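Local atomic coordinates of putative metal binding protein (Coccidioides immitis, PDB entry 3CVG), a protein that probably binds a metal or other small ligand as a putative periplasmic binding protein. Residues 94-99 with 239-244; 110-115 with 198-203. One frame throughout, in Å; residues are numbered along the deposited sequence.

Interaction 1 (94-99 with 239-244); sequences ISESPS and LLVGAR
Ser95 lies beside Gly242, with their CA atoms 4.5 Å apart, in a single backbone bridge. One hydrogen bond runs on each side of the pair. Ala243 N donates a hydrogen bond to Ile94 O, 3.1 Å. Glu96 N reaches Val241 O at a short 2.6 Å. Both bonds are close to straight, with N-H...O angles of 175° and 167°. The same Val241 oxygen also takes a CA-H...O contact from Ser95 CA. Beyond Ser97 the peptide bond before Pro98 is cis, and Ser99 comes back beside Leu240.

The segment 239-244 runs from the last part of strand 234-241 into the loop that follows. The loop 94-99 leads from helix 83-91 into strand 100-111, which pairs antiparallel with 234-241. Long strands of this kind link the two lobes in many periplasmic binding proteins, and this contact sits at the outer end of such a pair.

Glu96 and Leu240 meet the opposite segment through their side chains. Glu96 bends at chi2 (-88°), and its CG lies 3.6 Å from Val241 CG1. The two chains slant across each other. The Glu96 carboxylate passes on toward Ala243, where Glu96 OE1 comes 4.1 Å from Ala243 CB. Leu240 meets both serines with its branch tips. Leu240 CD1 is 3.7 Å from Ser95 OG, and Leu240 CD2 is 4.0 Å from Ser99 CB. The Ser95 hydroxyl is hydrogen-bonded to Ser89 OG of helix 83-91, so its polar need is met away from the leucine. Leu240 packs on helices 63-71 and 83-91, whereas Leu239 and Val241 pack on helix 248-259.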
loop_
_atom_site.group_PDB
_atom_site.type_symbol
_atom_site.label_atom_id
_atom_site.label_comp_id
_atom_site.label_asym_id
_atom_site.label_seq_id
_atom_site.Cartn_x
_atom_site.Cartn_y
_atom_site.Cartn_z
ATOM N N ILE A 94 -16.875 -1.342 -15.268
ATOM C CA ILE A 94 -17.123 -1.203 -13.834
ATOM C C ILE A 94 -16.672 0.175 -13.380
ATOM O O ILE A 94 -17.286 0.788 -12.497
ATOM C CB ILE A 94 -16.334 -2.249 -13.011
ATOM C CG1 ILE A 94 -17.010 -3.618 -13.115
ATOM C CG2 ILE A 94 -16.238 -1.806 -11.552
ATOM C CD1 ILE A 94 -16.235 -4.731 -12.428
ATOM N N SER A 95 -15.586 0.647 -13.984
ATOM C CA SER A 95 -15.013 1.943 -13.656
ATOM C C SER A 95 -14.993 2.874 -14.860
ATOM O O SER A 95 -14.918 2.431 -16.005
ATOM C CB SER A 95 -13.576 1.777 -13.140
ATOM O OG SER A 95 -13.529 1.048 -11.926
ATOM N N GLU A 96 -15.053 4.171 -14.587
ATOM C CA GLU A 96 -15.015 5.178 -15.638
ATOM C C GLU A 96 -13.582 5.290 -16.132
ATOM O O GLU A 96 -12.640 4.990 -15.400
ATOM C CB GLU A 96 -15.436 6.540 -15.084
ATOM C CG GLU A 96 -16.873 6.639 -14.623
ATOM C CD GLU A 96 -17.807 7.026 -15.745
ATOM O OE1 GLU A 96 -18.036 6.196 -16.653
ATOM O OE2 GLU A 96 -18.305 8.172 -15.721
ATOM N N SER A 97 -13.421 5.712 -17.376
ATOM C CA SER A 97 -12.095 5.911 -17.939
ATOM C C SER A 97 -11.883 7.419 -17.888
ATOM O O SER A 97 -12.787 8.185 -18.208
ATOM C CB SER A 97 -12.047 5.428 -19.388
ATOM O OG SER A 97 -10.750 5.580 -19.939
ATOM N N PRO A 98 -10.691 7.871 -17.476
ATOM C CA PRO A 98 -9.536 7.075 -17.057
ATOM C C PRO A 98 -9.441 7.021 -15.539
ATOM O O PRO A 98 -10.290 7.577 -14.832
ATOM C CB PRO A 98 -8.377 7.851 -17.649
ATOM C CG PRO A 98 -8.797 9.270 -17.342
ATOM C CD PRO A 98 -10.292 9.275 -17.705
ATOM N N SER A 99 -8.408 6.342 -15.048
ATOM C CA SER A 99 -8.174 6.252 -13.612
ATOM C C SER A 99 -7.440 7.542 -13.277
ATOM O O SER A 99 -6.975 8.237 -14.185
ATOM C CB SER A 99 -7.283 5.057 -13.277
ATOM O OG SER A 99 -5.967 5.248 -13.756
ATOM N N LEU A 239 -7.288 6.481 -8.139
ATOM C CA LEU A 239 -8.690 6.593 -7.763
ATOM C C LEU A 239 -9.528 6.084 -8.928
ATOM O O LEU A 239 -9.216 6.353 -10.089
ATOM C CB LEU A 239 -9.078 8.045 -7.482
ATOM C CG LEU A 239 -10.554 8.222 -7.109
ATOM C CD1 LEU A 239 -10.771 7.740 -5.689
ATOM C CD2 LEU A 239 -10.960 9.680 -7.223
ATOM N N LEU A 240 -10.583 5.340 -8.615
ATOM C CA LEU A 240 -11.470 4.814 -9.642
ATOM C C LEU A 240 -12.857 5.400 -9.444
ATOM O O LEU A 240 -13.382 5.399 -8.333
ATOM C CB LEU A 240 -11.551 3.287 -9.566
ATOM C CG LEU A 240 -10.298 2.476 -9.918
ATOM C CD1 LEU A 240 -10.565 0.990 -9.694
ATOM C CD2 LEU A 240 -9.907 2.736 -11.368
ATOM N N VAL A 241 -13.434 5.923 -10.519
ATOM C CA VAL A 241 -14.775 6.485 -10.466
ATOM C C VAL A 241 -15.726 5.419 -10.991
ATOM O O VAL A 241 -15.613 4.984 -12.139
ATOM C CB VAL A 241 -14.888 7.759 -11.332
ATOM C CG1 VAL A 241 -16.344 8.195 -11.444
ATOM C CG2 VAL A 241 -14.052 8.873 -10.714
ATOM N N GLY A 242 -16.647 4.989 -10.137
ATOM C CA GLY A 242 -17.598 3.966 -10.524
ATOM C C GLY A 242 -18.496 4.395 -11.666
ATOM O O GLY A 242 -18.980 5.526 -11.689
ATOM N N ALA A 243 -18.720 3.493 -12.619
ATOM C CA ALA A 243 -19.568 3.787 -13.769
ATOM C C ALA A 243 -21.038 3.873 -13.366
ATOM O O ALA A 243 -21.779 4.724 -13.863
ATOM C CB ALA A 243 -19.386 2.720 -14.843
ATOM N N ARG A 244 -21.453 2.987 -12.464
ATOM C CA ARG A 244 -22.835 2.938 -11.993
ATOM C C ARG A 244 -22.962 3.702 -10.683
ATOM O O ARG A 244 -24.010 3.679 -10.043
ATOM C CB ARG A 244 -23.254 1.482 -11.757
ATOM C CG ARG A 244 -22.885 0.520 -12.879
ATOM C CD ARG A 244 -23.608 0.858 -14.166
ATOM N NE ARG A 244 -25.060 0.808 -14.002
ATOM C CZ ARG A 244 -25.933 1.062 -14.972
ATOM N NH1 ARG A 244 -25.504 1.385 -16.183
ATOM N NH2 ARG A 244 -27.235 0.995 -14.726
#

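Interaction 2 (110-115 with 198-203); sequences IGPPSN and REYTIT
Arg198 meets Pro112 through its CB, 3.9 Å from Pro112 CB. It closes a Schellman motif at the end of helix 187-196. Arg198 O lies 3.6 Å from Pro112 CG. The carboxylate of Glu199 is taken up outside the contact, by a salt bridge to Arg146 and a hydrogen bond to His181.

Tyr200 follows, with Pro112 CD over one ring face and Asn115 OD1 at the ring edge. Pro112 CD makes a CH-pi contact, 4.0 Å from the centroid of the Tyr200 ring. Tyr200 OH donates to Asn115 OD1 at 2.8 Å, in the amide plane and on a lone pair. Asn115 CG is anti to the backbone N (chi1 -168°), which brings OD1 there. Asn115 itself ends a type I turn that starts at Pro112.

Thr201 forms the antiparallel hydrogen-bonded pair with Ile110. The bonds are Ile110 N to Thr201 O, 3.0 Å, and Thr201 N to Ile110 O, 2.9 Å. Their side chains lie side by side, with Ile110 CD1 3.7 Å from Thr201 CG2. Thr203 CG2 touches Ile110 CG2 more loosely. Helix 187-196 covers Ile110, Thr201 and Thr203, helix 155-166 covers Ile202, and strands 147-149 and 100-111 both pair with 200-204.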
loop_
_atom_site.group_PDB
_atom_site.type_symbol
_atom_site.label_atom_id
_atom_site.label_comp_id
_atom_site.label_asym_id
_atom_site.label_seq_id
_atom_site.Cartn_x
_atom_site.Cartn_y
_atom_site.Cartn_z
ATOM N N ILE A 110 13.033 -4.991 5.013
ATOM C CA ILE A 110 13.759 -4.778 6.253
ATOM C C ILE A 110 14.172 -6.139 6.813
ATOM O O ILE A 110 13.595 -7.168 6.455
ATOM C CB ILE A 110 12.887 -3.996 7.265
ATOM C CG1 ILE A 110 11.694 -4.842 7.723
ATOM C CG2 ILE A 110 12.362 -2.716 6.616
ATOM C CD1 ILE A 110 11.990 -5.719 8.929
ATOM N N GLY A 111 15.183 -6.146 7.676
ATOM C CA GLY A 111 15.647 -7.393 8.260
ATOM C C GLY A 111 16.431 -7.140 9.536
ATOM O O GLY A 111 16.655 -5.985 9.909
ATOM N N PRO A 112 16.869 -8.199 10.232
ATOM C CA PRO A 112 17.627 -8.036 11.475
ATOM C C PRO A 112 19.030 -7.464 11.282
ATOM O O PRO A 112 19.645 -7.628 10.229
ATOM C CB PRO A 112 17.655 -9.454 12.043
ATOM C CG PRO A 112 17.748 -10.293 10.814
ATOM C CD PRO A 112 16.749 -9.626 9.870
ATOM N N PRO A 113 19.551 -6.771 12.306
ATOM C CA PRO A 113 20.888 -6.175 12.262
ATOM C C PRO A 113 21.975 -7.212 11.965
ATOM O O PRO A 113 22.988 -6.893 11.358
ATOM C CB PRO A 113 21.039 -5.567 13.655
ATOM C CG PRO A 113 19.643 -5.163 13.987
ATOM C CD PRO A 113 18.827 -6.347 13.518
ATOM N N SER A 114 21.759 -8.454 12.387
ATOM C CA SER A 114 22.743 -9.514 12.152
ATOM C C SER A 114 22.923 -9.825 10.671
ATOM O O SER A 114 23.942 -10.383 10.269
ATOM C CB SER A 114 22.346 -10.789 12.905
ATOM O OG SER A 114 21.011 -11.164 12.612
ATOM N N ASN A 115 21.920 -9.479 9.865
ATOM C CA ASN A 115 21.980 -9.681 8.425
ATOM C C ASN A 115 22.562 -11.042 8.021
ATOM O O ASN A 115 23.581 -11.115 7.334
ATOM C CB ASN A 115 22.800 -8.534 7.807
ATOM C CG ASN A 115 22.687 -8.467 6.296
ATOM O OD1 ASN A 115 21.758 -9.018 5.701
ATOM N ND2 ASN A 115 23.629 -7.766 5.666
ATOM N N ARG A 198 13.471 -11.716 14.306
ATOM C CA ARG A 198 14.688 -11.560 13.514
ATOM C C ARG A 198 14.526 -12.122 12.099
ATOM O O ARG A 198 15.350 -12.905 11.630
ATOM C CB ARG A 198 15.880 -12.233 14.207
ATOM C CG ARG A 198 16.255 -11.590 15.534
ATOM C CD ARG A 198 17.479 -12.261 16.140
ATOM N NE ARG A 198 17.162 -13.609 16.600
ATOM C CZ ARG A 198 18.069 -14.520 16.929
ATOM N NH1 ARG A 198 19.364 -14.232 16.850
ATOM N NH2 ARG A 198 17.679 -15.719 17.340
ATOM N N GLU A 199 13.457 -11.716 11.422
ATOM C CA GLU A 199 13.205 -12.173 10.063
ATOM C C GLU A 199 13.148 -10.987 9.108
ATOM O O GLU A 199 12.903 -9.843 9.517
ATOM C CB GLU A 199 11.875 -12.934 9.992
ATOM C CG GLU A 199 11.746 -14.062 11.001
ATOM C CD GLU A 199 10.428 -14.816 10.909
ATOM O OE1 GLU A 199 9.424 -14.263 10.398
ATOM O OE2 GLU A 199 10.390 -15.970 11.374
ATOM N N TYR A 200 13.392 -11.261 7.834
ATOM C CA TYR A 200 13.304 -10.231 6.817
ATOM C C TYR A 200 11.835 -10.190 6.419
ATOM O O TYR A 200 11.114 -11.181 6.585
ATOM C CB TYR A 200 14.126 -10.603 5.587
ATOM C CG TYR A 200 15.621 -10.640 5.814
ATOM C CD1 TYR A 200 16.439 -9.589 5.393
ATOM C CD2 TYR A 200 16.224 -11.746 6.414
ATOM C CE1 TYR A 200 17.828 -9.641 5.559
ATOM C CE2 TYR A 200 17.610 -11.811 6.582
ATOM C CZ TYR A 200 18.408 -10.755 6.150
ATOM O OH TYR A 200 19.779 -10.833 6.301
ATOM N N THR A 201 11.385 -9.046 5.919
ATOM C CA THR A 201 10.010 -8.928 5.478
ATOM C C THR A 201 9.816 -7.679 4.636
ATOM O O THR A 201 10.574 -6.715 4.755
ATOM C CB THR A 201 9.027 -8.853 6.668
ATOM O OG1 THR A 201 7.694 -9.027 6.187
ATOM C CG2 THR A 201 9.117 -7.486 7.363
ATOM N N ILE A 202 8.814 -7.718 3.767
ATOM C CA ILE A 202 8.479 -6.556 2.960
ATOM C C ILE A 202 7.373 -5.906 3.770
ATOM O O ILE A 202 6.443 -6.583 4.215
ATOM C CB ILE A 202 7.953 -6.950 1.564
ATOM C CG1 ILE A 202 9.122 -7.415 0.684
ATOM C CG2 ILE A 202 7.214 -5.782 0.929
ATOM C CD1 ILE A 202 10.120 -6.322 0.311
ATOM N N THR A 203 7.508 -4.603 3.996
ATOM C CA THR A 203 6.539 -3.831 4.756
ATOM C C THR A 203 6.389 -2.496 4.017
ATOM O O THR A 203 6.909 -2.339 2.911
ATOM C CB THR A 203 7.038 -3.606 6.225
ATOM O OG1 THR A 203 6.040 -2.913 6.984
ATOM C CG2 THR A 203 8.329 -2.793 6.245
#

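How the interactions relate
The two contacts lie on opposite sides of the chain's centre, their own centres 38 Å apart and nearest atoms about 20 Å apart. Strand 100-111 connects them. Interaction 1 includes the loop that enters it, and interaction 2 includes its far end. Strand 234-241 pairs antiparallel with strand 100-111 and runs out to interaction 1. Strand 200-204 pairs with it at interaction 2, where the side chain of Thr203 is about 8 Å from a calcium ion. Along the chain the order is 94-99, 110-115, 198-203, 239-244, so interaction 2 falls between the two halves of interaction 1. The run of strand 100-111 between the contacts is consistent with a two-lobed binding protein whose lobes share long strands.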